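Local coordinates for outer protein YopM (PDB 1JL5), which probably acts as a secreted leucine-rich-repeat effector that alters host cell physiology and promotes survival of the bacterium in host tissues, at residues Asn323-Lys328 / Ile343-His348; Asp283-Ile288 / Tyr301-Ser306. All blocks are in the same frame, centred on the assembly; numbering follows the deposited sequence.

Interaction 1 (Asn323-Lys328 / Ile343-His348); sequences NVSNNK and IASFNH. With CA (calcium ion), chain B.
V324 O is gripped by two asparagine amides that reach it from opposite faces of its carbonyl plane. N347 ND2 comes across from the next turn to 2.6 Å from V324 O, its N-H almost straight, while N327 ND2 closes back on V324 O from its own turn at 2.8 Å. Both donors stand above the plane, not on a lone pair, N347 by 40° and N327 by 63°. With N347 CG turned anti to its carbonyl carbon (chi1 -87°), the amide swings toward the 323-328 side and also holds A344 O of its own turn. N347 OD1 accepts from L329 N; N327 ND2 also bonds to A304 O one repeat earlier, and N327 OD1 takes N307 N and I309 N. These inward asparagines, one in each turn, bond to backbone of their own and the neighbouring turn, as consensus asparagines of leucine-rich repeats do, here in repeats 13 and 14. The strand ends pair in parallel at N323 and I343, where V324 N meets I343 O at 2.7 Å. N323 OD1 closes an Asx turn on S325 N while lying against I343 CG2, 3.4 Å away. Next to it S325 OG and S345 OG bond at 2.6 Å, and S325 OG also sits at the edge of the F346 ring. N326 N bonds to S345 O at 2.6 Å. The side chain of N326 leads out of the contact: OD1 binds calcium at 2.2 Å, beside three waters and with N246 and D266 of the second subunit, while ND2 bonds to S306 of its own chain and E286 of the second subunit.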
loop_
_atom_site.group_PDB
_atom_site.type_symbol
_atom_site.label_atom_id
_atom_site.label_comp_id
_atom_site.label_asym_id
_atom_site.label_seq_id
_atom_site.Cartn_x
_atom_site.Cartn_y
_atom_site.Cartn_z
ATOM N N ASN A 323 9.927 -7.198 14.972
ATOM C CA ASN A 323 9.721 -6.128 14.032
ATOM C C ASN A 323 10.446 -4.933 14.601
ATOM O O ASN A 323 10.014 -4.337 15.586
ATOM C CB ASN A 323 8.245 -5.797 13.863
ATOM C CG ASN A 323 8.019 -4.792 12.764
ATOM O OD1 ASN A 323 8.948 -4.083 12.373
ATOM N ND2 ASN A 323 6.796 -4.713 12.262
ATOM N N VAL A 324 11.582 -4.613 14.003
ATOM C CA VAL A 324 12.368 -3.468 14.430
ATOM C C VAL A 324 12.534 -2.633 13.182
ATOM O O VAL A 324 13.509 -1.909 12.995
ATOM C CB VAL A 324 13.730 -3.894 14.968
ATOM C CG1 VAL A 324 13.548 -4.619 16.290
ATOM C CG2 VAL A 324 14.427 -4.781 13.959
ATOM N N SER A 325 11.546 -2.768 12.315
ATOM C CA SER A 325 11.531 -2.037 11.071
ATOM C C SER A 325 11.632 -0.558 11.366
ATOM O O SER A 325 11.145 -0.069 12.387
ATOM C CB SER A 325 10.226 -2.295 10.322
ATOM O OG SER A 325 10.221 -1.575 9.105
ATOM N N ASN A 326 12.269 0.154 10.458
ATOM C CA ASN A 326 12.392 1.583 10.587
ATOM C C ASN A 326 12.998 2.028 11.897
ATOM O O ASN A 326 12.369 2.710 12.701
ATOM C CB ASN A 326 11.029 2.247 10.404
ATOM C CG ASN A 326 11.143 3.745 10.307
ATOM O OD1 ASN A 326 12.141 4.257 9.809
ATOM N ND2 ASN A 326 10.126 4.456 10.772
ATOM N N ASN A 327 14.232 1.616 12.112
ATOM C CA ASN A 327 14.947 2.021 13.293
ATOM C C ASN A 327 16.294 2.458 12.805
ATOM O O ASN A 327 16.435 2.805 11.639
ATOM C CB ASN A 327 15.033 0.882 14.295
ATOM C CG ASN A 327 13.827 0.852 15.204
ATOM O OD1 ASN A 327 13.613 1.780 15.983
ATOM N ND2 ASN A 327 13.023 -0.195 15.097
ATOM N N LYS A 328 17.284 2.467 13.677
ATOM C CA LYS A 328 18.598 2.905 13.258
ATOM C C LYS A 328 19.600 1.824 13.560
ATOM O O LYS A 328 20.734 2.087 13.943
ATOM C CB LYS A 328 18.953 4.208 13.962
ATOM C CG LYS A 328 17.953 5.317 13.662
ATOM C CD LYS A 328 17.970 5.668 12.185
ATOM C CE LYS A 328 16.796 6.558 11.805
ATOM N NZ LYS A 328 16.739 7.813 12.608
ATOM N N ILE A 343 11.180 -8.624 10.791
ATOM C CA ILE A 343 10.911 -7.424 10.024
ATOM C C ILE A 343 11.926 -6.441 10.559
ATOM O O ILE A 343 11.791 -5.949 11.672
ATOM C CB ILE A 343 9.496 -6.875 10.258
ATOM C CG1 ILE A 343 8.446 -7.925 9.880
ATOM C CG2 ILE A 343 9.286 -5.628 9.405
ATOM C CD1 ILE A 343 8.252 -8.995 10.920
ATOM N N ALA A 344 12.966 -6.190 9.776
ATOM C CA ALA A 344 14.024 -5.281 10.174
ATOM C C ALA A 344 14.295 -4.336 9.015
ATOM O O ALA A 344 15.387 -3.787 8.866
ATOM C CB ALA A 344 15.274 -6.063 10.529
ATOM N N SER A 345 13.276 -4.164 8.190
ATOM C CA SER A 345 13.363 -3.277 7.049
ATOM C C SER A 345 13.555 -1.849 7.537
ATOM O O SER A 345 13.284 -1.534 8.698
ATOM C CB SER A 345 12.073 -3.368 6.250
ATOM O OG SER A 345 10.986 -3.140 7.121
ATOM N N PHE A 346 14.025 -0.987 6.645
ATOM C CA PHE A 346 14.235 0.414 6.976
ATOM C C PHE A 346 15.133 0.593 8.180
ATOM O O PHE A 346 14.784 1.244 9.166
ATOM C CB PHE A 346 12.895 1.088 7.210
ATOM C CG PHE A 346 12.028 1.100 6.002
ATOM C CD1 PHE A 346 12.346 1.914 4.917
ATOM C CD2 PHE A 346 10.897 0.293 5.933
ATOM C CE1 PHE A 346 11.548 1.924 3.781
ATOM C CE2 PHE A 346 10.093 0.297 4.801
ATOM C CZ PHE A 346 10.420 1.116 3.723
ATOM N N ASN A 347 16.298 -0.017 8.093
ATOM C CA ASN A 347 17.284 0.095 9.138
ATOM C C ASN A 347 18.583 0.298 8.418
ATOM O O ASN A 347 18.591 0.472 7.206
ATOM C CB ASN A 347 17.313 -1.164 9.989
ATOM C CG ASN A 347 16.318 -1.102 11.110
ATOM O OD1 ASN A 347 16.500 -0.349 12.062
ATOM N ND2 ASN A 347 15.247 -1.871 10.997
ATOM N N HIS A 348 19.676 0.280 9.158
ATOM C CA HIS A 348 20.970 0.479 8.552
ATOM C C HIS A 348 21.773 -0.804 8.634
ATOM O O HIS A 348 22.958 -0.791 8.952
ATOM C CB HIS A 348 21.713 1.589 9.269
ATOM C CG HIS A 348 22.612 2.362 8.368
ATOM N ND1 HIS A 348 22.163 3.427 7.620
ATOM C CD2 HIS A 348 23.909 2.184 8.034
ATOM C CE1 HIS A 348 23.147 3.871 6.861
ATOM N NE2 HIS A 348 24.217 3.133 7.093
HETATM CA CA CA B . 13.639 5.579 8.791
HETATM O O HOH W 1 15.193 4.148 9.758
HETATM O O HOH W 2 11.790 6.677 8.290
HETATM O O HOH W 3 13.572 4.642 6.777
#

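Interaction 2 (Asp283-Ile288 / Tyr301-Ser306); sequences DVSENI and YLNASS
D283 and N303 both carry CG anti to the backbone N (chi1 -172° and -173°), which lays carboxylate and amide side by side, pointing the same way and stacked with their planes 25° apart. D283 CG rests 3.6 Å from N303 CB. Each group closes an Asx turn in its own chain segment: D283 OD1 accepts from S285 N and, through its syn lone pair, from S285 OG, just as N303 OD1 accepts from S305 N and S305 OG, the latter at 2.6 Å. Beneath them the parallel bridge between repeats 11 and 12 of the solenoid is closed by V284 N to N303 O at 2.7 Å. V284 CG2 packs on A304 CB at 3.8 Å, on the inner side. On the face that carries D283 and N303, N303 ND2 donates to Y301 OH at 2.9 Å, and a water joins Y301 OH to D283 OD2, 2.5 Å from the latter. E286 CG lies along S306 CB, while its carboxylate goes to R265 and to N326 of the second subunit. Two donors of its own turn on OD1, a water on OD2 and cationic R265 alongside would all favour the charged D283 carboxylate, which lies on the neutral N303 amide.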
loop_
_atom_site.group_PDB
_atom_site.type_symbol
_atom_site.label_atom_id
_atom_site.label_comp_id
_atom_site.label_asym_id
_atom_site.label_seq_id
_atom_site.Cartn_x
_atom_site.Cartn_y
_atom_site.Cartn_z
ATOM N N ASP A 283 4.615 -4.280 21.891
ATOM C CA ASP A 283 4.650 -3.377 20.770
ATOM C C ASP A 283 4.996 -2.021 21.332
ATOM O O ASP A 283 4.183 -1.387 21.987
ATOM C CB ASP A 283 3.309 -3.301 20.057
ATOM C CG ASP A 283 3.395 -2.498 18.778
ATOM O OD1 ASP A 283 4.216 -1.560 18.724
ATOM O OD2 ASP A 283 2.647 -2.792 17.833
ATOM N N VAL A 284 6.226 -1.598 21.089
ATOM C CA VAL A 284 6.685 -0.303 21.552
ATOM C C VAL A 284 7.085 0.468 20.314
ATOM O O VAL A 284 7.888 1.391 20.370
ATOM C CB VAL A 284 7.889 -0.452 22.495
ATOM C CG1 VAL A 284 7.448 -1.145 23.772
ATOM C CG2 VAL A 284 8.989 -1.253 21.813
ATOM N N SER A 285 6.514 0.071 19.184
ATOM C CA SER A 285 6.822 0.724 17.931
ATOM C C SER A 285 6.379 2.167 18.038
ATOM O O SER A 285 5.510 2.511 18.843
ATOM C CB SER A 285 6.089 0.046 16.777
ATOM O OG SER A 285 4.698 0.243 16.893
ATOM N N GLU A 286 6.994 3.011 17.229
ATOM C CA GLU A 286 6.666 4.423 17.215
ATOM C C GLU A 286 6.751 5.091 18.559
ATOM O O GLU A 286 5.860 5.823 18.965
ATOM C CB GLU A 286 5.282 4.650 16.639
ATOM C CG GLU A 286 5.256 4.581 15.137
ATOM C CD GLU A 286 3.906 4.957 14.598
ATOM O OE1 GLU A 286 3.450 6.087 14.859
ATOM O OE2 GLU A 286 3.294 4.121 13.920
ATOM N N ASN A 287 7.816 4.801 19.275
ATOM C CA ASN A 287 8.033 5.474 20.520
ATOM C C ASN A 287 9.359 6.123 20.285
ATOM O O ASN A 287 9.734 6.341 19.135
ATOM C CB ASN A 287 8.032 4.488 21.671
ATOM C CG ASN A 287 6.645 4.266 22.195
ATOM O OD1 ASN A 287 6.139 5.070 22.967
ATOM N ND2 ASN A 287 5.998 3.199 21.744
ATOM N N ILE A 288 10.091 6.437 21.333
ATOM C CA ILE A 288 11.353 7.089 21.090
ATOM C C ILE A 288 12.483 6.342 21.737
ATOM O O ILE A 288 13.374 6.918 22.349
ATOM C CB ILE A 288 11.292 8.552 21.549
ATOM C CG1 ILE A 288 10.995 8.643 23.044
ATOM C CG2 ILE A 288 10.175 9.254 20.793
ATOM C CD1 ILE A 288 11.028 10.075 23.568
ATOM N N TYR A 301 6.535 -11.846 20.566
ATOM C CA TYR A 301 6.405 -10.775 19.609
ATOM C C TYR A 301 6.946 -9.460 20.093
ATOM O O TYR A 301 6.596 -8.970 21.160
ATOM C CB TYR A 301 4.933 -10.602 19.259
ATOM C CG TYR A 301 4.621 -9.420 18.378
ATOM C CD1 TYR A 301 4.601 -9.544 16.990
ATOM C CD2 TYR A 301 4.297 -8.186 18.935
ATOM C CE1 TYR A 301 4.257 -8.467 16.180
ATOM C CE2 TYR A 301 3.951 -7.105 18.134
ATOM C CZ TYR A 301 3.930 -7.253 16.759
ATOM O OH TYR A 301 3.558 -6.190 15.968
ATOM N N LEU A 302 7.812 -8.885 19.286
ATOM C CA LEU A 302 8.353 -7.604 19.613
ATOM C C LEU A 302 8.218 -6.734 18.390
ATOM O O LEU A 302 8.727 -7.055 17.314
ATOM C CB LEU A 302 9.821 -7.688 20.005
ATOM C CG LEU A 302 10.440 -6.286 20.128
ATOM C CD1 LEU A 302 9.678 -5.468 21.162
ATOM C CD2 LEU A 302 11.901 -6.390 20.507
ATOM N N ASN A 303 7.475 -5.656 18.549
ATOM C CA ASN A 303 7.349 -4.708 17.475
ATOM C C ASN A 303 7.938 -3.456 18.094
ATOM O O ASN A 303 7.344 -2.860 18.991
ATOM C CB ASN A 303 5.899 -4.466 17.094
ATOM C CG ASN A 303 5.777 -3.603 15.861
ATOM O OD1 ASN A 303 6.719 -2.905 15.490
ATOM N ND2 ASN A 303 4.619 -3.640 15.224
ATOM N N ALA A 304 9.133 -3.100 17.648
ATOM C CA ALA A 304 9.817 -1.914 18.142
ATOM C C ALA A 304 10.130 -1.068 16.920
ATOM O O ALA A 304 11.052 -0.259 16.916
ATOM C CB ALA A 304 11.101 -2.312 18.853
ATOM N N SER A 305 9.355 -1.277 15.867
ATOM C CA SER A 305 9.565 -0.540 14.637
ATOM C C SER A 305 9.339 0.944 14.842
ATOM O O SER A 305 8.615 1.366 15.746
ATOM C CB SER A 305 8.614 -1.045 13.548
ATOM O OG SER A 305 7.271 -0.836 13.938
ATOM N N SER A 306 9.979 1.735 13.996
ATOM C CA SER A 306 9.820 3.177 14.030
ATOM C C SER A 306 10.122 3.829 15.360
ATOM O O SER A 306 9.373 4.663 15.856
ATOM C CB SER A 306 8.418 3.540 13.564
ATOM O OG SER A 306 8.317 3.231 12.186
HETATM O O HOH W 4 1.495 -4.937 17.284
#

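Overall arrangement
Both contacts join successive turns of the same solenoid, repeats 11 to 12 in interaction 2 and 13 to 14 in interaction 1, and both are largely buried. Their centres lie 10 Å apart, and they touch directly because 301-306 packs on 323-328: N323 O probably bonds to A304 N at 2.6 Å. The backbone scheme recurs, but the side chains differ. Interaction 1 is tied across by an asparagine amide and a serine pair, whereas interaction 2 relies on a stacked carboxylate and amide with a water bridge. Both reach the second subunit: N326 of interaction 1 shares a calcium ion with it and bonds to its E286, the residue that in interaction 2 pairs with N326 of the second subunit.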